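PDB 4NLM: Lmo1340 protein from Listeria monocytogenes, which is of unknown function but is probably a surface lipoprotein built around a YqgU-like six-bladed beta propeller. Local coordinates for residues Ile191-Asp196 with Ala221-Phe226; Phe257-Ala262 with Val305-Thr310. All blocks are in the same frame, centred on the assembly; numbering follows the deposited sequence.

Contact 1 (Ile191-Asp196 with Ala221-Phe226); sequences ISNNKD and ANIMQF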
ATOM      1  N   ILE A 191       9.443  -3.974  12.443  1.00 13.87           N
ATOM      2  CA  ILE A 191       9.323  -2.761  13.214  1.00 13.35           C
ATOM      3  C   ILE A 191       7.830  -2.624  13.561  1.00 12.97           C
ATOM      4  O   ILE A 191       6.953  -2.928  12.741  1.00 14.11           O
ATOM      5  CB  ILE A 191       9.781  -1.515  12.417  1.00 14.13           C
ATOM      6  CG1 ILE A 191      11.283  -1.520  12.151  1.00 16.28           C
ATOM      7  CG2 ILE A 191       9.439  -0.222  13.149  1.00 16.36           C
ATOM      8  CD1 ILE A 191      11.751  -0.450  11.186  1.00 17.79           C
ATOM      9  N   SER A 192       7.588  -2.204  14.786  1.00 12.29           N
ATOM     10  CA  SER A 192       6.218  -1.967  15.227  1.00 13.04           C
ATOM     11  C   SER A 192       6.115  -0.627  15.930  1.00 13.41           C
ATOM     12  O   SER A 192       7.093  -0.170  16.539  1.00 14.86           O
ATOM     13  CB  SER A 192       5.743  -3.093  16.160  1.00 15.77           C
ATOM     14  OG  SER A 192       6.537  -3.194  17.333  1.00 16.92           O
ATOM     15  N   ASN A 193       4.941  -0.007  15.836  1.00 13.68           N
ATOM     16  CA  ASN A 193       4.683   1.233  16.537  1.00 14.45           C
ATOM     17  C   ASN A 193       3.801   0.860  17.702  1.00 12.91           C
ATOM     18  O   ASN A 193       2.634   0.552  17.523  1.00 15.39           O
ATOM     19  CB  ASN A 193       3.980   2.254  15.642  1.00 15.17           C
ATOM     20  CG  ASN A 193       3.889   3.634  16.280  1.00 14.30           C
ATOM     21  OD1 ASN A 193       4.360   3.849  17.381  1.00 17.78           O
ATOM     22  ND2 ASN A 193       3.312   4.579  15.562  1.00 16.55           N
ATOM     23  N   ASN A 194       4.374   0.894  18.899  1.00 15.72           N
ATOM     24  CA  ASN A 194       3.695   0.438  20.094  1.00 16.78           C
ATOM     25  C   ASN A 194       3.093   1.616  20.840  1.00 17.39           C
ATOM     26  O   ASN A 194       3.802   2.490  21.346  1.00 18.90           O
ATOM     27  CB  ASN A 194       4.664  -0.346  20.991  1.00 17.70           C
ATOM     28  CG  ASN A 194       5.174  -1.645  20.349  1.00 19.50           C
ATOM     29  OD1 ASN A 194       4.987  -1.896  19.155  1.00 22.01           O
ATOM     30  ND2 ASN A 194       5.850  -2.459  21.144  1.00 25.72           N
ATOM     31  N   LYS A 195       1.766   1.653  20.869  1.00 20.62           N
ATOM     32  CA  LYS A 195       1.042   2.734  21.510  1.00 21.18           C
ATOM     33  C   LYS A 195       0.675   2.319  22.918  1.00 23.28           C
ATOM     34  O   LYS A 195       0.294   1.168  23.150  1.00 28.55           O
ATOM     35  CB  LYS A 195      -0.183   3.064  20.679  1.00 24.73           C
ATOM     36  CG  LYS A 195       0.212   3.525  19.292  1.00 24.87           C
ATOM     37  CD  LYS A 195      -0.951   4.061  18.500  1.00 33.27           C
ATOM     38  CE  LYS A 195      -0.458   4.498  17.140  1.00 29.06           C
ATOM     39  NZ  LYS A 195      -1.505   5.172  16.347  1.00 33.14           N
ATOM     40  N   ASP A 196       0.813   3.229  23.879  1.00 24.29           N
ATOM     41  CA  ASP A 196       0.537   2.879  25.280  1.00 28.27           C
ATOM     42  C   ASP A 196      -0.943   2.625  25.543  1.00 26.91           C
ATOM     43  O   ASP A 196      -1.288   1.768  26.356  1.00 31.63           O
ATOM     44  CB  ASP A 196       1.119   3.923  26.241  1.00 27.67           C
ATOM     45  CG  ASP A 196       2.650   3.908  26.262  1.00 31.85           C
ATOM     46  OD1 ASP A 196       3.247   2.918  25.784  1.00 36.35           O
ATOM     47  OD2 ASP A 196       3.258   4.880  26.764  1.00 43.39           O
ATOM     48  N   ALA A 221      11.381   7.270  19.117  1.00 18.28           N
ATOM     49  CA  ALA A 221      10.341   7.614  20.040  1.00 17.67           C
ATOM     50  C   ALA A 221       9.308   8.545  19.421  1.00 15.58           C
ATOM     51  O   ALA A 221       9.595   9.325  18.531  1.00 17.29           O
ATOM     52  CB  ALA A 221      10.956   8.299  21.255  1.00 22.46           C
ATOM     53  N   ASN A 222       8.082   8.440  19.909  1.00 16.42           N
ATOM     54  CA  ASN A 222       7.024   9.413  19.628  1.00 15.03           C
ATOM     55  C   ASN A 222       6.707   9.630  18.153  1.00 15.15           C
ATOM     56  O   ASN A 222       6.795  10.737  17.630  1.00 16.12           O
ATOM     57  CB  ASN A 222       7.398  10.724  20.308  1.00 15.53           C
ATOM     58  CG  ASN A 222       7.632  10.562  21.789  1.00 17.18           C
ATOM     59  OD1 ASN A 222       6.806   9.981  22.512  1.00 20.02           O
ATOM     60  ND2 ASN A 222       8.764  11.041  22.250  1.00 16.78           N
ATOM     61  N   ILE A 223       6.246   8.564  17.525  1.00 14.24           N
ATOM     62  CA  ILE A 223       5.900   8.543  16.120  1.00 13.07           C
ATOM     63  C   ILE A 223       4.418   8.243  15.915  1.00 12.33           C
ATOM     64  O   ILE A 223       3.838   7.400  16.605  1.00 13.17           O
ATOM     65  CB  ILE A 223       6.751   7.479  15.406  1.00 13.17           C
ATOM     66  CG1 ILE A 223       8.237   7.859  15.491  1.00 15.60           C
ATOM     67  CG2 ILE A 223       6.308   7.285  13.967  1.00 14.49           C
ATOM     68  CD1 ILE A 223       8.571   9.251  15.026  1.00 16.56           C
HETATM   69  N   MSE A 224       3.794   8.948  14.984  1.00 12.73           N
HETATM   70  CA  MSE A 224       2.389   8.711  14.665  1.00 12.32           C
HETATM   71  C   MSE A 224       2.172   7.640  13.616  1.00 13.09           C
HETATM   72  O   MSE A 224       1.290   6.808  13.771  1.00 18.28           O
HETATM   73  CB  MSE A 224       1.776  10.038  14.185  1.00 15.84           C
HETATM   74  CG  MSE A 224       0.333   9.916  13.774  1.00 19.04           C
HETATM   75 SE   MSE A 224      -0.234  11.592  12.943  1.00 23.84          SE
HETATM   76  CE  MSE A 224       0.853  12.890  13.873  1.00 24.85           C
ATOM     77  N   GLN A 225       2.991   7.624  12.564  1.00 12.45           N
ATOM     78  CA  GLN A 225       2.772   6.706  11.465  1.00 13.54           C
ATOM     79  C   GLN A 225       4.157   6.424  10.887  1.00 10.77           C
ATOM     80  O   GLN A 225       5.034   7.291  10.962  1.00 11.53           O
ATOM     81  CB  GLN A 225       1.872   7.380  10.411  1.00 14.55           C
ATOM     82  CG  GLN A 225       1.413   6.457   9.296  1.00 18.84           C
ATOM     83  CD  GLN A 225       0.379   7.123   8.417  1.00 18.31           C
ATOM     84  OE1 GLN A 225      -0.479   7.835   8.920  1.00 24.52           O
ATOM     85  NE2 GLN A 225       0.405   6.839   7.140  1.00 25.28           N
ATOM     86  N   PHE A 226       4.372   5.265  10.267  1.00 10.77           N
ATOM     87  CA  PHE A 226       5.669   4.958   9.673  1.00 10.22           C
ATOM     88  C   PHE A 226       5.441   4.053   8.490  1.00 10.42           C
ATOM     89  O   PHE A 226       4.383   3.453   8.332  1.00 12.09           O
ATOM     90  CB  PHE A 226       6.604   4.336  10.690  1.00 11.54           C
ATOM     91  CG  PHE A 226       6.275   2.916  11.019  1.00 12.07           C
ATOM     92  CD1 PHE A 226       5.265   2.603  11.903  1.00 12.92           C
ATOM     93  CD2 PHE A 226       6.993   1.884  10.446  1.00 13.39           C
ATOM     94  CE1 PHE A 226       4.953   1.294  12.203  1.00 14.44           C
ATOM     95  CE2 PHE A 226       6.681   0.580  10.727  1.00 18.60           C
ATOM     96  CZ  PHE A 226       5.657   0.282  11.602  1.00 16.63           C
TER
HETATM   97  O   HOH W   1       1.878   3.510  13.331  1.00 20.06           O
HETATM   98  O   HOH W   2      -0.488   4.898  13.885  1.00 27.92           O
HETATM   99  O   HOH W   3      -1.871   7.589  14.438  1.00 42.04           O
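Asn193 and Ile223 meet through an amide-to-carbonyl bond, and following the asparagine outward traces the polar half of the contact. Its CB rests 3.7 Å from CE1 of Phe226, an apolar touch at the base of a polar side chain. CG lies trans to the backbone N (chi1 -171°), which carries the amide past the phenylalanine toward the backbone of Ile223. At the tip, ND2 donates to Ile223 O over 3.1 Å, with an N-H...O angle of 160°. The acceptor lies close to the plane of the amide, but the donor stands well above the carbonyl plane, so the bond uses the amide squarely and the carbonyl obliquely. ND2 also donates to a water at 2.9 Å, and that water is weakly bonded onward to Met224 O.

The arrangement is consistent with two successive blades of the YqgU-like six-bladed propeller meeting here. Asn193 belongs to an antiparallel sheet one of whose edge strands, 212-223, turns a corner at Asn222; the chain then enters strand 225-229 of the next sheet. The corner is irregular: Asn222 and Ile223 form a G1 beta bulge opposite Gly203, and Met224 and Gln225 a classic bulge against strand 232-238.

Beyond it, the ring of Phe226 reaches back to strand 189-194. Its chi1 of 74° turns the ring toward that strand, where CE1 meets Asn193 while the far end meets Ile191, with CE2 3.8 Å from Ile191 CG2 and CZ 3.6 Å from Ile191 O. Farther along the same segment, Lys195 is extended beyond CG, and a water bridges it to the corner, 2.7 Å from Lys195 NZ and 2.6 Å from Met224 O. The same lysine makes a cation-pi contact with Phe181.

Contact 2 (Phe257-Ala262 with Val305-Thr310); sequences FSYNAA and VKIDPT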
ATOM      1  N   PHE A 257      16.903  13.283   6.154  1.00 14.69           N
ATOM      2  CA  PHE A 257      16.118  14.395   5.632  1.00 13.90           C
ATOM      3  C   PHE A 257      14.859  14.561   6.445  1.00 13.64           C
ATOM      4  O   PHE A 257      14.303  13.572   6.916  1.00 14.57           O
ATOM      5  CB  PHE A 257      15.746  14.191   4.161  1.00 15.66           C
ATOM      6  CG  PHE A 257      15.149  15.405   3.518  1.00 15.31           C
ATOM      7  CD1 PHE A 257      15.854  16.573   3.448  1.00 17.94           C
ATOM      8  CD2 PHE A 257      13.851  15.391   3.006  1.00 18.73           C
ATOM      9  CE1 PHE A 257      15.302  17.701   2.864  1.00 22.24           C
ATOM     10  CE2 PHE A 257      13.319  16.502   2.388  1.00 19.14           C
ATOM     11  CZ  PHE A 257      14.045  17.662   2.316  1.00 19.98           C
ATOM     12  N   SER A 258      14.443  15.818   6.601  1.00 12.58           N
ATOM     13  CA  SER A 258      13.199  16.179   7.264  1.00 13.12           C
ATOM     14  C   SER A 258      12.386  17.090   6.337  1.00 11.83           C
ATOM     15  O   SER A 258      12.929  17.971   5.697  1.00 14.34           O
ATOM     16  CB  SER A 258      13.422  16.954   8.578  1.00 15.90           C
ATOM     17  OG  SER A 258      14.026  16.182   9.595  1.00 21.30           O
ATOM     18  N   TYR A 259      11.086  16.879   6.302  1.00 11.93           N
ATOM     19  CA  TYR A 259      10.182  17.710   5.518  1.00 12.29           C
ATOM     20  C   TYR A 259       8.969  18.039   6.383  1.00 11.03           C
ATOM     21  O   TYR A 259       8.377  17.149   6.964  1.00 11.34           O
ATOM     22  CB  TYR A 259       9.725  16.954   4.272  1.00 12.75           C
ATOM     23  CG  TYR A 259       8.746  17.712   3.421  1.00 13.81           C
ATOM     24  CD1 TYR A 259       9.170  18.712   2.570  1.00 15.68           C
ATOM     25  CD2 TYR A 259       7.378  17.433   3.458  1.00 15.45           C
ATOM     26  CE1 TYR A 259       8.279  19.414   1.785  1.00 17.17           C
ATOM     27  CE2 TYR A 259       6.505  18.138   2.664  1.00 15.73           C
ATOM     28  CZ  TYR A 259       6.954  19.125   1.834  1.00 15.73           C
ATOM     29  OH  TYR A 259       6.044  19.825   1.051  1.00 19.33           O
ATOM     30  N   ASN A 260       8.653  19.317   6.522  1.00 11.69           N
ATOM     31  CA  ASN A 260       7.457  19.757   7.262  1.00 12.04           C
ATOM     32  C   ASN A 260       6.378  20.193   6.322  1.00 12.10           C
ATOM     33  O   ASN A 260       6.570  21.013   5.441  1.00 19.80           O
ATOM     34  CB  ASN A 260       7.792  20.899   8.199  1.00 14.80           C
ATOM     35  CG  ASN A 260       8.471  20.424   9.440  1.00 17.70           C
ATOM     36  OD1 ASN A 260       7.826  19.856  10.336  1.00 17.69           O
ATOM     37  ND2 ASN A 260       9.789  20.587   9.488  1.00 18.53           N
ATOM     38  N   ALA A 261       5.214  19.620   6.511  1.00 11.19           N
ATOM     39  CA  ALA A 261       4.026  19.967   5.760  1.00 11.52           C
ATOM     40  C   ALA A 261       3.027  20.632   6.694  1.00 10.32           C
ATOM     41  O   ALA A 261       2.999  20.343   7.886  1.00 12.50           O
ATOM     42  CB  ALA A 261       3.408  18.693   5.213  1.00 14.32           C
ATOM     43  N   ALA A 262       2.190  21.501   6.148  1.00 10.56           N
ATOM     44  CA  ALA A 262       1.076  22.038   6.931  1.00 10.79           C
ATOM     45  C   ALA A 262       0.224  20.881   7.420  1.00 10.84           C
ATOM     46  O   ALA A 262      -0.042  19.957   6.670  1.00 11.23           O
ATOM     47  CB  ALA A 262       0.249  22.961   6.075  1.00 12.15           C
ATOM     48  N   VAL A 305       3.324  16.711  -4.447  0.50  9.91           N
ATOM     49  CA  VAL A 305       4.731  17.024  -4.544  0.50 10.73           C
ATOM     50  C   VAL A 305       5.567  15.776  -4.612  0.50 10.60           C
ATOM     51  O   VAL A 305       5.141  14.672  -4.269  0.50  9.80           O
ATOM     52  CB  VAL A 305       5.211  17.858  -3.363  0.50 12.21           C
ATOM     53  CG1 VAL A 305       4.374  19.116  -3.231  0.50 12.26           C
ATOM     54  CG2 VAL A 305       5.230  17.042  -2.077  0.50 12.18           C
ATOM     55  N   LYS A 306       6.750  15.989  -5.177  1.00 10.70           N
ATOM     56  CA  LYS A 306       7.800  14.971  -5.246  1.00 10.54           C
ATOM     57  C   LYS A 306       8.992  15.483  -4.446  1.00 11.90           C
ATOM     58  O   LYS A 306       9.529  16.571  -4.716  1.00 14.45           O
ATOM     59  CB  LYS A 306       8.154  14.610  -6.693  1.00 15.20           C
ATOM     60  CG  LYS A 306       8.958  15.546  -7.554  1.00 22.90           C
ATOM     61  CD  LYS A 306       9.294  14.840  -8.875  1.00 26.43           C
ATOM     62  CE  LYS A 306       9.958  15.791  -9.864  1.00 33.82           C
ATOM     63  NZ  LYS A 306       9.918  15.277 -11.260  1.00 36.52           N
ATOM     64  N   ILE A 307       9.335  14.708  -3.434  1.00 11.62           N
ATOM     65  CA  ILE A 307      10.487  15.023  -2.615  1.00 12.35           C
ATOM     66  C   ILE A 307      11.599  14.033  -2.906  1.00 11.63           C
ATOM     67  O   ILE A 307      11.387  12.837  -3.035  1.00 12.46           O
ATOM     68  CB  ILE A 307      10.093  14.872  -1.140  1.00 13.83           C
ATOM     69  CG1 ILE A 307       9.105  15.979  -0.845  1.00 15.75           C
ATOM     70  CG2 ILE A 307      11.293  14.899  -0.190  1.00 15.42           C
ATOM     71  CD1 ILE A 307       8.365  15.698   0.419  1.00 18.34           C
ATOM     72  N   ASP A 308      12.808  14.562  -3.078  1.00 11.55           N
ATOM     73  CA  ASP A 308      13.999  13.740  -3.226  1.00 11.67           C
ATOM     74  C   ASP A 308      14.759  13.921  -1.912  1.00 12.04           C
ATOM     75  O   ASP A 308      15.457  14.907  -1.718  1.00 12.50           O
ATOM     76  CB  ASP A 308      14.855  14.200  -4.412  1.00 13.17           C
ATOM     77  CG  ASP A 308      16.118  13.363  -4.609  1.00 15.17           C
ATOM     78  OD1 ASP A 308      16.576  12.712  -3.660  1.00 14.71           O
ATOM     79  OD2 ASP A 308      16.661  13.428  -5.715  1.00 19.56           O
ATOM     80  N   PRO A 309      14.628  12.963  -0.976  1.00 12.38           N
ATOM     81  CA  PRO A 309      15.230  13.188   0.343  1.00 12.56           C
ATOM     82  C   PRO A 309      16.758  13.165   0.323  1.00 13.84           C
ATOM     83  O   PRO A 309      17.378  13.818   1.151  1.00 16.59           O
ATOM     84  CB  PRO A 309      14.672  12.059   1.209  1.00 15.85           C
ATOM     85  CG  PRO A 309      14.092  11.080   0.283  1.00 17.59           C
ATOM     86  CD  PRO A 309      13.858  11.727  -1.047  1.00 12.17           C
ATOM     87  N   THR A 310      17.352  12.407  -0.600  1.00 13.30           N
ATOM     88  CA  THR A 310      18.816  12.373  -0.705  1.00 14.47           C
ATOM     89  C   THR A 310      19.358  13.711  -1.203  1.00 16.27           C
ATOM     90  O   THR A 310      20.350  14.247  -0.670  1.00 18.73           O
ATOM     91  CB  THR A 310      19.254  11.193  -1.601  1.00 17.94           C
ATOM     92  OG1 THR A 310      18.878   9.980  -0.964  1.00 19.89           O
ATOM     93  CG2 THR A 310      20.787  11.153  -1.835  1.00 19.58           C
TER
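The hydroxyl of Tyr259 is hydrogen-bonded to the carboxylate of Glu314, and the same OH lies 4.3 Å from CG2 of Val305, a loose contact at the far end of the ring. The polar tip of the tyrosine is thus satisfied beyond the two segments, while its ring does the apolar work between them.

That work is a CH-pi contact. The terminal methyl of Ile307, CD1, stands over one face of the Tyr259 ring, 3.5 Å from its centroid and only 9° off the ring normal. It is almost centred, so all six ring carbons are at similar distances from it. The isoleucine divides its two branches between the aromatic residues: CG1 lies anti to the carbonyl carbon (chi1 -68°) and carries CD1 to the tyrosine, whereas CG2 points to Phe257 and touches its CE2 at 3.6 Å. Phe257 is then flanked by Pro309, whose side chain runs at about a right angle to it. Phe257 CB lies 3.8 Å from Pro309 CB and 3.4 Å from Pro309 O.

Here two sheets of the probable propeller meet largely through side chains. Strands 257-262 and 305-308 run nearly antiparallel, at 158°, but their axes come no closer than 9.5 Å, and the two strands pair with other strands instead: 255-266 with 243-249, whose Phe248 touches both Phe257 and Pro309, and 302-308 between 284-289 and 313-321, with Val288 of the former packing on both Tyr259 and Val305.

Overall arrangement
Contacts 1 and 2 follow one another along the chain, the first closing before the second opens. Their centres are 20 Å apart and their nearest atoms about 10 Å, so they do not touch, yet both reach one mixed sheet: contact 1 through strand 225-229, contact 2 through strand 255-266. Contact 1 joins that sheet to the preceding antiparallel one, which holds strands 189-194 and 212-223; contact 2 joins it to the following one, which holds strand 302-308. The two therefore lie where this sheet meets its neighbours in sequence, consistent with successive propeller blades, contact 1 mixing a hydrogen bond and waters with the packing of Phe226, contact 2 being largely apolar.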